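Local structure of transcriptional regulator (Aquifex aeolicus, 2EH3) at residues E55-K60 against Y85-V90; M79-L84 against P158-K163. The protein probably binds DNA through a helix-turn-helix and regulates transcription, as members of the TetR/AcrR family do. All coordinates share one frame; numbering follows the deposited sequence.

Both contacts use helix 73-86, and their centres lie about 14 Å apart. Along the chain the segments come in the order 55-60, 79-84, 85-90 and 158-163, so the two contacts interleave, and 79-84 runs directly into 85-90. Contact 1 sits near the centre of the chain. It joins helix 46-67, which begins close after the predicted helix-turn-helix, to the break between helices 73-86 and 88-99. Contact 2 lies farther out, where helix 73-86 meets helix 157-171 beside the magnesium ions. Helix 73-86 is thus tied at its C-terminal end to the helix leading from the putative DNA-binding part, and along its flank to helix 157-171, the last one modelled.

Contact 1: E55-K60 against Y85-V90; sequences ERTHKK and YREKKV
Thr57 OG1 donates a 2.8 Å hydrogen bond to Glu87 OE1. It comes from the anti side of that oxygen, 24° out of the carboxylate plane. The other oxygen faces Lys60. Lys60 NZ lies 2.8 Å from Glu87 OE2 in a hydrogen-bonded salt bridge, on the syn side and again well out of the plane. One carboxylate therefore takes a hydroxyl at one oxygen and an ammonium group at the other, both from a single face of helix 46-67. The Lys60 chain is extended beyond CG and crosses the Glu87 side chain at about a right angle. Lys60 CD passes 3.5 Å from Glu87 OE2. Glu87 itself bends at CB-CG (chi2 -76°), which turns its carboxylate between the two donors. Val90 CG1 meets Thr57 OG1 at 3.3 Å, tip to tip, so an apolar branch abuts the hydroxyl. Val90 also touches Lys12 of helix 3-18. Glu87 directly follows helix 73-86 and is the N-cap residue of helix 88-99, so the contact binds the break between two helices to the middle of a third. A glutamine in place of Glu87 would probably leave Lys60 without its counter-charge and could set one of the two donors against an amide NH2. Bonds at both oxygens limit rotation of the carboxylate, and the nearby Lys60 ammonium group probably favours the ionised form of Glu87.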
loop_
_atom_site.group_PDB
_atom_site.type_symbol
_atom_site.label_atom_id
_atom_site.label_comp_id
_atom_site.label_asym_id
_atom_site.label_seq_id
_atom_site.Cartn_x
_atom_site.Cartn_y
_atom_site.Cartn_z
ATOM N N GLU A 55 -17.382 -4.715 -5.429
ATOM C CA GLU A 55 -17.943 -6.064 -5.413
ATOM C C GLU A 55 -17.860 -6.739 -6.782
ATOM O O GLU A 55 -17.562 -7.942 -6.884
ATOM C CB GLU A 55 -19.391 -6.018 -4.940
ATOM C CG GLU A 55 -19.944 -7.351 -4.479
ATOM C CD GLU A 55 -19.362 -7.799 -3.150
ATOM O OE1 GLU A 55 -18.647 -7.002 -2.500
ATOM O OE2 GLU A 55 -19.632 -8.950 -2.753
ATOM N N ARG A 56 -18.120 -5.982 -7.841
ATOM C CA ARG A 56 -18.069 -6.570 -9.170
ATOM C C ARG A 56 -16.642 -6.929 -9.590
ATOM O O ARG A 56 -16.438 -7.954 -10.247
ATOM C CB ARG A 56 -18.741 -5.652 -10.181
ATOM C CG ARG A 56 -20.239 -5.651 -10.018
ATOM C CD ARG A 56 -20.892 -4.835 -11.108
ATOM N NE ARG A 56 -22.342 -4.908 -10.989
ATOM C CZ ARG A 56 -23.172 -4.896 -12.021
ATOM N NH1 ARG A 56 -22.698 -4.805 -13.257
ATOM N NH2 ARG A 56 -24.471 -4.991 -11.811
ATOM N N THR A 57 -15.649 -6.120 -9.200
ATOM C CA THR A 57 -14.274 -6.462 -9.554
ATOM C C THR A 57 -13.832 -7.645 -8.677
ATOM O O THR A 57 -13.112 -8.534 -9.145
ATOM C CB THR A 57 -13.306 -5.245 -9.408
ATOM O OG1 THR A 57 -13.638 -4.265 -10.402
ATOM C CG2 THR A 57 -11.870 -5.657 -9.660
ATOM N N HIS A 58 -14.288 -7.685 -7.434
ATOM C CA HIS A 58 -13.949 -8.804 -6.543
ATOM C C HIS A 58 -14.508 -10.088 -7.147
ATOM O O HIS A 58 -13.859 -11.139 -7.108
ATOM C CB HIS A 58 -14.574 -8.607 -5.160
ATOM C CG HIS A 58 -14.276 -9.717 -4.193
ATOM N ND1 HIS A 58 -15.188 -10.149 -3.255
ATOM C CD2 HIS A 58 -13.162 -10.465 -4.002
ATOM C CE1 HIS A 58 -14.650 -11.112 -2.527
ATOM N NE2 HIS A 58 -13.422 -11.323 -2.957
ATOM N N LYS A 59 -15.721 -10.008 -7.685
ATOM C CA LYS A 59 -16.336 -11.185 -8.296
ATOM C C LYS A 59 -15.518 -11.699 -9.459
ATOM O O LYS A 59 -15.502 -12.907 -9.692
ATOM C CB LYS A 59 -17.775 -10.895 -8.724
ATOM C CG LYS A 59 -18.736 -11.023 -7.559
ATOM C CD LYS A 59 -20.109 -10.468 -7.872
ATOM C CE LYS A 59 -21.077 -10.858 -6.785
ATOM N NZ LYS A 59 -20.482 -10.646 -5.434
ATOM N N LYS A 60 -14.849 -10.806 -10.196
ATOM C CA LYS A 60 -14.004 -11.249 -11.307
ATOM C C LYS A 60 -12.816 -12.003 -10.713
ATOM O O LYS A 60 -12.299 -12.943 -11.332
ATOM C CB LYS A 60 -13.492 -10.057 -12.143
ATOM C CG LYS A 60 -14.581 -9.420 -12.975
ATOM C CD LYS A 60 -14.121 -8.138 -13.662
ATOM C CE LYS A 60 -15.320 -7.468 -14.334
ATOM N NZ LYS A 60 -15.076 -6.052 -14.737
ATOM N N TYR A 85 -4.646 -5.554 -14.127
ATOM C CA TYR A 85 -4.225 -4.531 -15.076
ATOM C C TYR A 85 -5.422 -4.031 -15.884
ATOM O O TYR A 85 -5.567 -2.826 -16.079
ATOM C CB TYR A 85 -3.128 -5.077 -16.011
ATOM C CG TYR A 85 -2.424 -3.997 -16.799
ATOM C CD1 TYR A 85 -1.294 -3.347 -16.277
ATOM C CD2 TYR A 85 -2.917 -3.591 -18.029
ATOM C CE1 TYR A 85 -0.661 -2.292 -16.985
ATOM C CE2 TYR A 85 -2.300 -2.533 -18.748
ATOM C CZ TYR A 85 -1.180 -1.904 -18.211
ATOM O OH TYR A 85 -0.574 -0.889 -18.909
ATOM N N ARG A 86 -6.262 -4.943 -16.364
ATOM C CA ARG A 86 -7.472 -4.555 -17.111
ATOM C C ARG A 86 -8.378 -3.699 -16.213
ATOM O O ARG A 86 -9.020 -2.753 -16.687
ATOM C CB ARG A 86 -8.273 -5.789 -17.550
ATOM C CG ARG A 86 -7.609 -6.675 -18.595
ATOM C CD ARG A 86 -8.655 -7.509 -19.351
ATOM N NE ARG A 86 -9.581 -8.240 -18.482
ATOM C CZ ARG A 86 -9.329 -9.424 -17.930
ATOM N NH1 ARG A 86 -8.170 -10.034 -18.150
ATOM N NH2 ARG A 86 -10.242 -10.006 -17.164
ATOM N N GLU A 87 -8.429 -4.052 -14.930
ATOM C CA GLU A 87 -9.248 -3.339 -13.931
ATOM C C GLU A 87 -8.430 -2.270 -13.204
ATOM O O GLU A 87 -8.794 -1.890 -12.100
ATOM C CB GLU A 87 -9.787 -4.328 -12.872
ATOM C CG GLU A 87 -10.597 -5.496 -13.428
ATOM C CD GLU A 87 -12.003 -5.096 -13.848
ATOM O OE1 GLU A 87 -12.694 -4.454 -13.025
ATOM O OE2 GLU A 87 -12.405 -5.433 -14.980
ATOM N N LYS A 88 -7.381 -1.718 -13.827
ATOM C CA LYS A 88 -6.537 -0.764 -13.100
ATOM C C LYS A 88 -7.224 0.486 -12.558
ATOM O O LYS A 88 -6.796 1.028 -11.543
ATOM C CB LYS A 88 -5.289 -0.401 -13.923
ATOM C CG LYS A 88 -5.559 0.167 -15.286
ATOM C CD LYS A 88 -4.246 0.186 -16.072
ATOM C CE LYS A 88 -4.514 0.400 -17.547
ATOM N NZ LYS A 88 -5.435 -0.639 -18.097
ATOM N N LYS A 89 -8.302 0.936 -13.199
ATOM C CA LYS A 89 -9.018 2.101 -12.670
ATOM C C LYS A 89 -9.666 1.739 -11.343
ATOM O O LYS A 89 -9.697 2.545 -10.404
ATOM C CB LYS A 89 -10.055 2.599 -13.697
ATOM C CG LYS A 89 -9.378 3.269 -14.903
ATOM C CD LYS A 89 -10.402 3.827 -15.882
ATOM C CE LYS A 89 -9.729 4.308 -17.166
ATOM N NZ LYS A 89 -8.833 5.466 -16.938
ATOM N N VAL A 90 -10.171 0.512 -11.232
ATOM C CA VAL A 90 -10.785 0.092 -9.989
ATOM C C VAL A 90 -9.702 -0.143 -8.934
ATOM O O VAL A 90 -9.933 0.118 -7.760
ATOM C CB VAL A 90 -11.649 -1.173 -10.199
ATOM C CG1 VAL A 90 -12.245 -1.647 -8.873
ATOM C CG2 VAL A 90 -12.753 -0.869 -11.208
#

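Contact 2: M79-L84 against P158-K163. With MG (magnesium ion), chain C.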
loop_
_atom_site.group_PDB
_atom_site.type_symbol
_atom_site.label_atom_id
_atom_site.label_comp_id
_atom_site.label_asym_id
_atom_site.label_seq_id
_atom_site.Cartn_x
_atom_site.Cartn_y
_atom_site.Cartn_z
HETATM N N MSE A 79 -2.508 -14.640 -14.729
HETATM C CA MSE A 79 -3.893 -14.266 -15.016
HETATM C C MSE A 79 -4.414 -13.219 -14.053
HETATM O O MSE A 79 -5.159 -12.312 -14.439
HETATM C CB MSE A 79 -4.771 -15.508 -14.934
HETATM C CG MSE A 79 -6.203 -15.255 -15.280
HETATM SE SE MSE A 79 -6.480 -15.026 -17.191
HETATM C CE MSE A 79 -5.428 -16.436 -17.813
ATOM N N PHE A 80 -4.009 -13.366 -12.795
ATOM C CA PHE A 80 -4.389 -12.450 -11.714
ATOM C C PHE A 80 -3.861 -11.061 -12.083
ATOM O O PHE A 80 -4.584 -10.078 -12.013
ATOM C CB PHE A 80 -3.773 -13.003 -10.391
ATOM C CG PHE A 80 -4.308 -12.385 -9.095
ATOM C CD1 PHE A 80 -5.283 -11.389 -9.090
ATOM C CD2 PHE A 80 -3.783 -12.812 -7.877
ATOM C CE1 PHE A 80 -5.731 -10.821 -7.888
ATOM C CE2 PHE A 80 -4.228 -12.248 -6.661
ATOM C CZ PHE A 80 -5.203 -11.251 -6.686
ATOM N N LEU A 81 -2.592 -10.979 -12.479
ATOM C CA LEU A 81 -2.031 -9.693 -12.882
ATOM C C LEU A 81 -2.746 -9.135 -14.110
ATOM O O LEU A 81 -3.009 -7.941 -14.185
ATOM C CB LEU A 81 -0.529 -9.842 -13.163
ATOM C CG LEU A 81 0.163 -8.625 -13.804
ATOM C CD1 LEU A 81 0.113 -7.402 -12.909
ATOM C CD2 LEU A 81 1.624 -9.007 -14.104
ATOM N N GLU A 82 -3.088 -9.989 -15.072
ATOM C CA GLU A 82 -3.765 -9.482 -16.249
ATOM C C GLU A 82 -5.117 -8.844 -15.887
ATOM O O GLU A 82 -5.450 -7.767 -16.393
ATOM C CB GLU A 82 -3.950 -10.610 -17.259
ATOM C CG GLU A 82 -2.648 -10.997 -17.943
ATOM C CD GLU A 82 -2.731 -12.333 -18.632
ATOM O OE1 GLU A 82 -3.736 -13.044 -18.410
ATOM O OE2 GLU A 82 -1.787 -12.720 -19.379
ATOM N N VAL A 83 -5.880 -9.503 -15.012
ATOM C CA VAL A 83 -7.174 -8.964 -14.594
ATOM C C VAL A 83 -6.975 -7.668 -13.823
ATOM O O VAL A 83 -7.666 -6.693 -14.096
ATOM C CB VAL A 83 -7.958 -9.977 -13.735
ATOM C CG1 VAL A 83 -9.169 -9.295 -13.052
ATOM C CG2 VAL A 83 -8.410 -11.136 -14.637
ATOM N N LEU A 84 -6.038 -7.638 -12.875
ATOM C CA LEU A 84 -5.830 -6.390 -12.143
ATOM C C LEU A 84 -5.460 -5.250 -13.102
ATOM O O LEU A 84 -5.908 -4.111 -12.922
ATOM C CB LEU A 84 -4.741 -6.548 -11.099
ATOM C CG LEU A 84 -5.035 -7.531 -9.963
ATOM C CD1 LEU A 84 -3.794 -7.701 -9.092
ATOM C CD2 LEU A 84 -6.207 -7.019 -9.139
ATOM N N PRO A 158 3.294 -5.789 -20.524
ATOM C CA PRO A 158 4.422 -6.705 -20.717
ATOM C C PRO A 158 5.552 -6.540 -19.702
ATOM O O PRO A 158 6.191 -7.520 -19.298
ATOM C CB PRO A 158 4.872 -6.406 -22.153
ATOM C CG PRO A 158 3.550 -6.055 -22.827
ATOM C CD PRO A 158 2.890 -5.162 -21.789
ATOM N N PHE A 159 5.819 -5.296 -19.318
ATOM C CA PHE A 159 6.852 -5.028 -18.343
ATOM C C PHE A 159 6.486 -5.660 -16.996
ATOM O O PHE A 159 7.310 -6.299 -16.361
ATOM C CB PHE A 159 7.032 -3.514 -18.155
ATOM C CG PHE A 159 8.015 -3.161 -17.082
ATOM C CD1 PHE A 159 9.385 -3.249 -17.326
ATOM C CD2 PHE A 159 7.584 -2.756 -15.824
ATOM C CE1 PHE A 159 10.310 -2.938 -16.335
ATOM C CE2 PHE A 159 8.506 -2.439 -14.812
ATOM C CZ PHE A 159 9.865 -2.530 -15.072
ATOM N N LEU A 160 5.243 -5.453 -16.561
ATOM C CA LEU A 160 4.833 -6.029 -15.282
ATOM C C LEU A 160 4.876 -7.549 -15.327
ATOM O O LEU A 160 5.315 -8.188 -14.364
ATOM C CB LEU A 160 3.420 -5.557 -14.873
ATOM C CG LEU A 160 3.467 -4.158 -14.261
ATOM C CD1 LEU A 160 3.227 -3.150 -15.350
ATOM C CD2 LEU A 160 2.449 -4.027 -13.138
ATOM N N LYS A 161 4.445 -8.141 -16.440
ATOM C CA LYS A 161 4.476 -9.587 -16.550
ATOM C C LYS A 161 5.877 -10.152 -16.511
ATOM O O LYS A 161 6.101 -11.198 -15.906
ATOM C CB LYS A 161 3.720 -10.022 -17.791
ATOM C CG LYS A 161 2.242 -9.844 -17.522
ATOM C CD LYS A 161 1.416 -9.993 -18.736
ATOM C CE LYS A 161 1.589 -11.326 -19.355
ATOM N NZ LYS A 161 0.502 -11.389 -20.379
ATOM N N GLU A 162 6.833 -9.470 -17.136
ATOM C CA GLU A 162 8.207 -9.917 -17.080
ATOM C C GLU A 162 8.708 -9.895 -15.626
ATOM O O GLU A 162 9.303 -10.860 -15.164
ATOM C CB GLU A 162 9.072 -9.017 -17.979
ATOM C CG GLU A 162 10.522 -9.445 -18.050
ATOM C CD GLU A 162 11.328 -8.580 -19.005
ATOM O OE1 GLU A 162 11.164 -8.739 -20.236
ATOM O OE2 GLU A 162 12.082 -7.735 -18.499
ATOM N N LYS A 163 8.452 -8.801 -14.910
ATOM C CA LYS A 163 8.853 -8.706 -13.514
ATOM C C LYS A 163 8.225 -9.807 -12.669
ATOM O O LYS A 163 8.894 -10.446 -11.863
ATOM C CB LYS A 163 8.440 -7.343 -12.937
ATOM C CG LYS A 163 9.059 -6.169 -13.692
ATOM C CD LYS A 163 10.514 -6.007 -13.347
ATOM C CE LYS A 163 10.664 -5.062 -12.173
ATOM N NZ LYS A 163 12.099 -4.883 -11.829
HETATM MG MG MG C . -1.369 -14.821 -20.648
HETATM O O HOH W 1 -2.609 -15.501 -18.763
#
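The Glu82 carboxylate is the flat group that carries the polar side of this contact, and its partners, Lys161 among them, gather round its two oxygens. The other flat group is the Phe159 ring. Within helix 157-171, Lys163 CG lies over one face of that ring, offset toward the rim. Lys161 NZ donates a 2.8 Å hydrogen bond to the anti lone pair of Glu82 OE2, within a salt bridge. Glu82 OE2 also binds a magnesium ion, at 2.5 Å. Glu82 OE1 accepts a hydrogen bond from a water at 2.7 Å, and that water is a ligand of the same magnesium at 2.4 Å. Metal and water thus link the two oxygens of one carboxylate. The Lys161 chain bends at CG-CD (chi3 59°), which brings its ammonium group round to the metal site, while Glu82 reaches out extended beyond CG. Glu78 OE2 completes the protein ligands of this ion and receives a weak hydrogen bond from Lys161 NZ; Glu78 also binds a second magnesium together with Glu75. The helices are those of the all-alpha C-terminal domain of TetR-like regulators. The local axes of 79-84 and 158-163 run nearly antiparallel, at 152°, and come within 10.5 Å. Beneath the charged site lies Leu81. Leu81 CD2 rests 3.6 Å from Lys161 CG, on the aliphatic part of the lysine. Leu81 CD2 is also 4.0 Å from Leu160 CB. The Leu81 and Leu160 side chains cross at about a right angle. From helix 131-152, Ile146 packs on Leu81 and Val150 on Leu160. Lys163 NZ forms a salt bridge with Glu136 OE2 of the second subunit.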